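Local coordinates for response regulator aspartate phosphatase H (Bacillus subtilis, PDB 3Q15), which dephosphorylates the sporulation response regulator Spo0F, also acts on the competence regulator ComA, and takes part in separating competence and sporulation in time, at residues 178-192 / 201-215. Sequence-based numbering, arbitrary orientation.
Sequences SIRTIQSLFVIAGNY and ALPHLEAALELAMDI. With SO4 (sulfate ion), chain F.
Ile188 CG2 lies over one face of the His204 imidazole, a CH-pi contact 3.7 Å from the ring centroid, while Leu185 CD2 meets the ring edge at ND1. The Tyr192 and His204 rings meet rim to rim, planes only 14° apart, with Tyr192 CE2 3.8 Å from His204 NE2; both Tyr192 OH and His204 NE2 hydrogen-bond to the C-terminal carboxylate of Tyr378 of the second subunit. Phe186 carries Ile182 O above one face, near the rim, and its CE1 reaches Ala208 CB at 3.6 Å. Small residues let the antiparallel helices (163°) approach to 8.3 Å: Ala189 CB lies 3.7 Å from Ala201 CB, and Leu185 CD1 rests on Ala208. Ala189 CB also presses on Leu205 CD2 at a tight 3.4 Å. Leu211 turns CG away from its own backbone N (chi1 -174°), which carries CD2 between Thr181 and Ile182, 3.5 Å from Thr181 CG2. Elsewhere on helix 178-192, the Arg180 guanidinium edge binds a sulfate, probably from the crystallisation liquor, through NH1 and NH2; NH1 also bonds Gln183 OE1 and NH2 pairs with Glu142. A leucine in place of Arg180 would probably leave the sulfate without these donors and Glu142 without this countercharge. No hydrogen bond joins the two segments of this predicted TPR 3 hairpin, so they meet mainly through apolar packing, and the polar ends of Tyr192 and His204 serve the subunit interface instead.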
loop_
_atom_site.group_PDB
_atom_site.type_symbol
_atom_site.label_atom_id
_atom_site.label_comp_id
_atom_site.label_asym_id
_atom_site.label_seq_id
_atom_site.Cartn_x
_atom_site.Cartn_y
_atom_site.Cartn_z
ATOM N N SER A 178 15.641 21.384 -4.605
ATOM C CA SER A 178 15.088 21.339 -5.958
ATOM C C SER A 178 15.300 19.982 -6.621
ATOM O O SER A 178 14.415 19.473 -7.309
ATOM C CB SER A 178 15.685 22.453 -6.824
ATOM O OG SER A 178 17.101 22.394 -6.836
ATOM N N ILE A 179 16.475 19.398 -6.414
ATOM C CA ILE A 179 16.780 18.084 -6.971
ATOM C C ILE A 179 15.735 17.045 -6.561
ATOM O O ILE A 179 15.178 16.343 -7.409
ATOM C CB ILE A 179 18.183 17.601 -6.548
ATOM C CG1 ILE A 179 19.261 18.512 -7.139
ATOM C CG2 ILE A 179 18.407 16.158 -6.975
ATOM C CD1 ILE A 179 19.179 18.656 -8.648
ATOM N N ARG A 180 15.475 16.944 -5.261
ATOM C CA ARG A 180 14.474 16.009 -4.756
ATOM C C ARG A 180 13.092 16.335 -5.307
ATOM O O ARG A 180 12.264 15.445 -5.485
ATOM C CB ARG A 180 14.437 16.012 -3.224
ATOM C CG ARG A 180 15.444 15.076 -2.566
ATOM C CD ARG A 180 15.092 13.617 -2.820
ATOM N NE ARG A 180 15.882 12.710 -1.991
ATOM C CZ ARG A 180 16.656 11.737 -2.463
ATOM N NH1 ARG A 180 16.751 11.529 -3.769
ATOM N NH2 ARG A 180 17.331 10.964 -1.623
ATOM N N THR A 181 12.852 17.616 -5.570
ATOM C CA THR A 181 11.572 18.072 -6.099
ATOM C C THR A 181 11.387 17.566 -7.518
ATOM O O THR A 181 10.318 17.093 -7.886
ATOM C CB THR A 181 11.486 19.617 -6.089
ATOM O OG1 THR A 181 11.565 20.090 -4.739
ATOM C CG2 THR A 181 10.179 20.094 -6.702
ATOM N N ILE A 182 12.446 17.667 -8.314
ATOM C CA ILE A 182 12.422 17.177 -9.682
ATOM C C ILE A 182 12.237 15.665 -9.699
ATOM O O ILE A 182 11.399 15.143 -10.437
ATOM C CB ILE A 182 13.705 17.557 -10.433
ATOM C CG1 ILE A 182 13.774 19.078 -10.620
ATOM C CG2 ILE A 182 13.764 16.846 -11.774
ATOM C CD1 ILE A 182 15.071 19.573 -11.209
ATOM N N GLN A 183 13.014 14.970 -8.872
ATOM C CA GLN A 183 12.908 13.517 -8.759
ATOM C C GLN A 183 11.509 13.113 -8.310
ATOM O O GLN A 183 10.984 12.092 -8.743
ATOM C CB GLN A 183 13.949 12.966 -7.779
ATOM C CG GLN A 183 15.391 13.127 -8.230
ATOM C CD GLN A 183 16.387 12.872 -7.111
ATOM O OE1 GLN A 183 16.186 13.296 -5.971
ATOM N NE2 GLN A 183 17.467 12.171 -7.433
ATOM N N SER A 184 10.910 13.920 -7.438
ATOM C CA SER A 184 9.561 13.641 -6.951
ATOM C C SER A 184 8.536 13.818 -8.063
ATOM O O SER A 184 7.558 13.072 -8.145
ATOM C CB SER A 184 9.215 14.527 -5.755
ATOM O OG SER A 184 10.018 14.197 -4.635
ATOM N N LEU A 185 8.767 14.804 -8.920
ATOM C CA LEU A 185 7.901 15.030 -10.067
ATOM C C LEU A 185 7.996 13.868 -11.048
ATOM O O LEU A 185 6.983 13.423 -11.592
ATOM C CB LEU A 185 8.252 16.355 -10.754
ATOM C CG LEU A 185 7.990 17.606 -9.909
ATOM C CD1 LEU A 185 8.616 18.849 -10.533
ATOM C CD2 LEU A 185 6.495 17.805 -9.697
ATOM N N PHE A 186 9.213 13.380 -11.274
ATOM C CA PHE A 186 9.412 12.206 -12.125
ATOM C C PHE A 186 8.659 10.995 -11.583
ATOM O O PHE A 186 8.038 10.246 -12.339
ATOM C CB PHE A 186 10.902 11.873 -12.277
ATOM C CG PHE A 186 11.660 12.856 -13.123
ATOM C CD1 PHE A 186 10.988 13.803 -13.880
ATOM C CD2 PHE A 186 13.044 12.834 -13.163
ATOM C CE1 PHE A 186 11.680 14.714 -14.660
ATOM C CE2 PHE A 186 13.743 13.740 -13.943
ATOM C CZ PHE A 186 13.057 14.682 -14.692
ATOM N N VAL A 187 8.714 10.805 -10.268
ATOM C CA VAL A 187 8.022 9.687 -9.638
ATOM C C VAL A 187 6.513 9.807 -9.823
ATOM O O VAL A 187 5.840 8.831 -10.151
ATOM C CB VAL A 187 8.366 9.572 -8.147
ATOM C CG1 VAL A 187 7.486 8.522 -7.482
ATOM C CG2 VAL A 187 9.838 9.224 -7.978
ATOM N N ILE A 188 5.985 11.010 -9.628
ATOM C CA ILE A 188 4.560 11.250 -9.815
ATOM C C ILE A 188 4.135 10.957 -11.254
ATOM O O ILE A 188 3.124 10.295 -11.493
ATOM C CB ILE A 188 4.187 12.692 -9.443
ATOM C CG1 ILE A 188 4.491 12.951 -7.967
ATOM C CG2 ILE A 188 2.722 12.962 -9.737
ATOM C CD1 ILE A 188 4.305 14.408 -7.550
ATOM N N ALA A 189 4.912 11.455 -12.212
ATOM C CA ALA A 189 4.649 11.183 -13.620
ATOM C C ALA A 189 4.704 9.685 -13.901
ATOM O O ALA A 189 3.812 9.134 -14.545
ATOM C CB ALA A 189 5.646 11.919 -14.495
ATOM N N GLY A 190 5.759 9.033 -13.416
ATOM C CA GLY A 190 5.933 7.605 -13.611
ATOM C C GLY A 190 4.739 6.826 -13.100
ATOM O O GLY A 190 4.297 5.862 -13.731
ATOM N N ASN A 191 4.206 7.252 -11.959
ATOM C CA ASN A 191 3.040 6.605 -11.369
ATOM C C ASN A 191 1.805 6.727 -12.255
ATOM O O ASN A 191 1.084 5.752 -12.479
ATOM C CB ASN A 191 2.758 7.159 -9.968
ATOM C CG ASN A 191 3.753 6.660 -8.936
ATOM O OD1 ASN A 191 4.485 5.698 -9.179
ATOM N ND2 ASN A 191 3.782 7.307 -7.774
ATOM N N TYR A 192 1.565 7.933 -12.756
ATOM C CA TYR A 192 0.474 8.149 -13.695
ATOM C C TYR A 192 0.626 7.270 -14.926
ATOM O O TYR A 192 -0.356 6.732 -15.430
ATOM C CB TYR A 192 0.385 9.619 -14.100
ATOM C CG TYR A 192 -0.371 10.465 -13.107
ATOM C CD1 TYR A 192 -1.688 10.166 -12.782
ATOM C CD2 TYR A 192 0.219 11.569 -12.508
ATOM C CE1 TYR A 192 -2.393 10.934 -11.885
ATOM C CE2 TYR A 192 -0.480 12.348 -11.605
ATOM C CZ TYR A 192 -1.786 12.025 -11.297
ATOM O OH TYR A 192 -2.498 12.784 -10.399
ATOM N N ALA A 201 0.507 12.886 -16.373
ATOM C CA ALA A 201 1.930 12.949 -16.065
ATOM C C ALA A 201 2.581 14.210 -16.633
ATOM O O ALA A 201 3.491 14.780 -16.026
ATOM C CB ALA A 201 2.632 11.717 -16.600
ATOM N N LEU A 202 2.110 14.632 -17.801
ATOM C CA LEU A 202 2.764 15.695 -18.554
ATOM C C LEU A 202 2.971 16.990 -17.761
ATOM O O LEU A 202 4.065 17.554 -17.783
ATOM C CB LEU A 202 2.023 15.973 -19.868
ATOM C CG LEU A 202 2.672 17.016 -20.787
ATOM C CD1 LEU A 202 4.078 16.587 -21.189
ATOM C CD2 LEU A 202 1.805 17.266 -22.014
ATOM N N PRO A 203 1.929 17.465 -17.054
ATOM C CA PRO A 203 2.104 18.710 -16.298
ATOM C C PRO A 203 3.272 18.626 -15.320
ATOM O O PRO A 203 4.027 19.585 -15.189
ATOM C CB PRO A 203 0.778 18.852 -15.538
ATOM C CG PRO A 203 -0.207 18.102 -16.362
ATOM C CD PRO A 203 0.557 16.938 -16.936
ATOM N N HIS A 204 3.429 17.486 -14.656
ATOM C CA HIS A 204 4.512 17.324 -13.691
ATOM C C HIS A 204 5.871 17.297 -14.381
ATOM O O HIS A 204 6.849 17.841 -13.869
ATOM C CB HIS A 204 4.294 16.070 -12.841
ATOM C CG HIS A 204 2.994 16.077 -12.098
ATOM N ND1 HIS A 204 2.784 16.848 -10.974
ATOM C CD2 HIS A 204 1.828 15.433 -12.336
ATOM C CE1 HIS A 204 1.549 16.668 -10.544
ATOM N NE2 HIS A 204 0.947 15.813 -11.352
ATOM N N LEU A 205 5.928 16.673 -15.552
ATOM C CA LEU A 205 7.166 16.648 -16.320
ATOM C C LEU A 205 7.548 18.054 -16.777
ATOM O O LEU A 205 8.730 18.395 -16.834
ATOM C CB LEU A 205 7.045 15.703 -17.518
ATOM C CG LEU A 205 6.853 14.220 -17.177
ATOM C CD1 LEU A 205 6.784 13.380 -18.441
ATOM C CD2 LEU A 205 7.966 13.720 -16.268
ATOM N N GLU A 206 6.551 18.873 -17.092
ATOM C CA GLU A 206 6.819 20.241 -17.523
ATOM C C GLU A 206 7.336 21.090 -16.365
ATOM O O GLU A 206 8.262 21.882 -16.535
ATOM C CB GLU A 206 5.577 20.873 -18.155
ATOM C CG GLU A 206 5.178 20.252 -19.489
ATOM C CD GLU A 206 3.902 20.846 -20.064
ATOM O OE1 GLU A 206 3.686 20.719 -21.288
ATOM O OE2 GLU A 206 3.114 21.433 -19.294
ATOM N N ALA A 207 6.741 20.924 -15.188
ATOM C CA ALA A 207 7.205 21.647 -14.007
ATOM C C ALA A 207 8.633 21.236 -13.680
ATOM O O ALA A 207 9.458 22.063 -13.301
ATOM C CB ALA A 207 6.291 21.378 -12.822
ATOM N N ALA A 208 8.922 19.947 -13.835
ATOM C CA ALA A 208 10.272 19.447 -13.612
ATOM C C ALA A 208 11.250 20.092 -14.587
ATOM O O ALA A 208 12.338 20.510 -14.197
ATOM C CB ALA A 208 10.313 17.928 -13.736
ATOM N N LEU A 209 10.859 20.176 -15.855
ATOM C CA LEU A 209 11.702 20.816 -16.856
ATOM C C LEU A 209 12.007 22.266 -16.482
ATOM O O LEU A 209 13.159 22.695 -16.529
ATOM C CB LEU A 209 11.057 20.761 -18.244
ATOM C CG LEU A 209 11.785 21.553 -19.340
ATOM C CD1 LEU A 209 13.214 21.054 -19.515
ATOM C CD2 LEU A 209 11.033 21.495 -20.665
ATOM N N GLU A 210 10.970 23.014 -16.117
ATOM C CA GLU A 210 11.133 24.424 -15.766
ATOM C C GLU A 210 12.047 24.597 -14.561
ATOM O O GLU A 210 12.924 25.458 -14.553
ATOM C CB GLU A 210 9.778 25.090 -15.504
ATOM C CG GLU A 210 9.235 25.877 -16.689
ATOM C CD GLU A 210 8.392 27.072 -16.269
ATOM O OE1 GLU A 210 7.610 26.948 -15.302
ATOM O OE2 GLU A 210 8.518 28.140 -16.904
ATOM N N LEU A 211 11.836 23.772 -13.543
ATOM C CA LEU A 211 12.650 23.834 -12.337
ATOM C C LEU A 211 14.107 23.513 -12.659
ATOM O O LEU A 211 15.023 24.197 -12.197
ATOM C CB LEU A 211 12.108 22.864 -11.287
ATOM C CG LEU A 211 12.768 22.908 -9.911
ATOM C CD1 LEU A 211 12.708 24.314 -9.330
ATOM C CD2 LEU A 211 12.103 21.906 -8.982
ATOM N N ALA A 212 14.310 22.474 -13.465
ATOM C CA ALA A 212 15.645 22.034 -13.861
ATOM C C ALA A 212 16.418 23.109 -14.621
ATOM O O ALA A 212 17.638 23.214 -14.493
ATOM C CB ALA A 212 15.557 20.759 -14.693
ATOM N N MET A 213 15.708 23.898 -15.422
ATOM C CA MET A 213 16.341 24.979 -16.174
ATOM C C MET A 213 16.685 26.170 -15.282
ATOM O O MET A 213 17.682 26.856 -15.509
ATOM C CB MET A 213 15.467 25.418 -17.351
ATOM C CG MET A 213 15.662 24.579 -18.605
ATOM S SD MET A 213 14.748 25.207 -20.023
ATOM C CE MET A 213 15.455 24.229 -21.346
ATOM N N ASP A 214 15.861 26.411 -14.268
ATOM C CA ASP A 214 16.135 27.473 -13.308
ATOM C C ASP A 214 17.445 27.209 -12.569
ATOM O O ASP A 214 18.293 28.090 -12.462
ATOM C CB ASP A 214 14.981 27.621 -12.312
ATOM C CG ASP A 214 13.769 28.312 -12.917
ATOM O OD1 ASP A 214 12.645 27.788 -12.762
ATOM O OD2 ASP A 214 13.936 29.383 -13.539
ATOM N N ILE A 215 17.613 25.986 -12.070
ATOM C CA ILE A 215 18.824 25.626 -11.340
ATOM C C ILE A 215 19.980 25.301 -12.279
ATOM O O ILE A 215 21.050 24.889 -11.835
ATOM C CB ILE A 215 18.587 24.432 -10.395
ATOM C CG1 ILE A 215 18.091 23.218 -11.182
ATOM C CG2 ILE A 215 17.597 24.804 -9.304
ATOM C CD1 ILE A 215 17.783 22.026 -10.318
HETATM S S SO4 F . 19.452 9.026 -4.090
HETATM O O1 SO4 F . 19.558 10.423 -4.500
HETATM O O2 SO4 F . 20.623 8.294 -4.562
HETATM O O3 SO4 F . 19.382 8.943 -2.633
HETATM O O4 SO4 F . 18.247 8.443 -4.673
#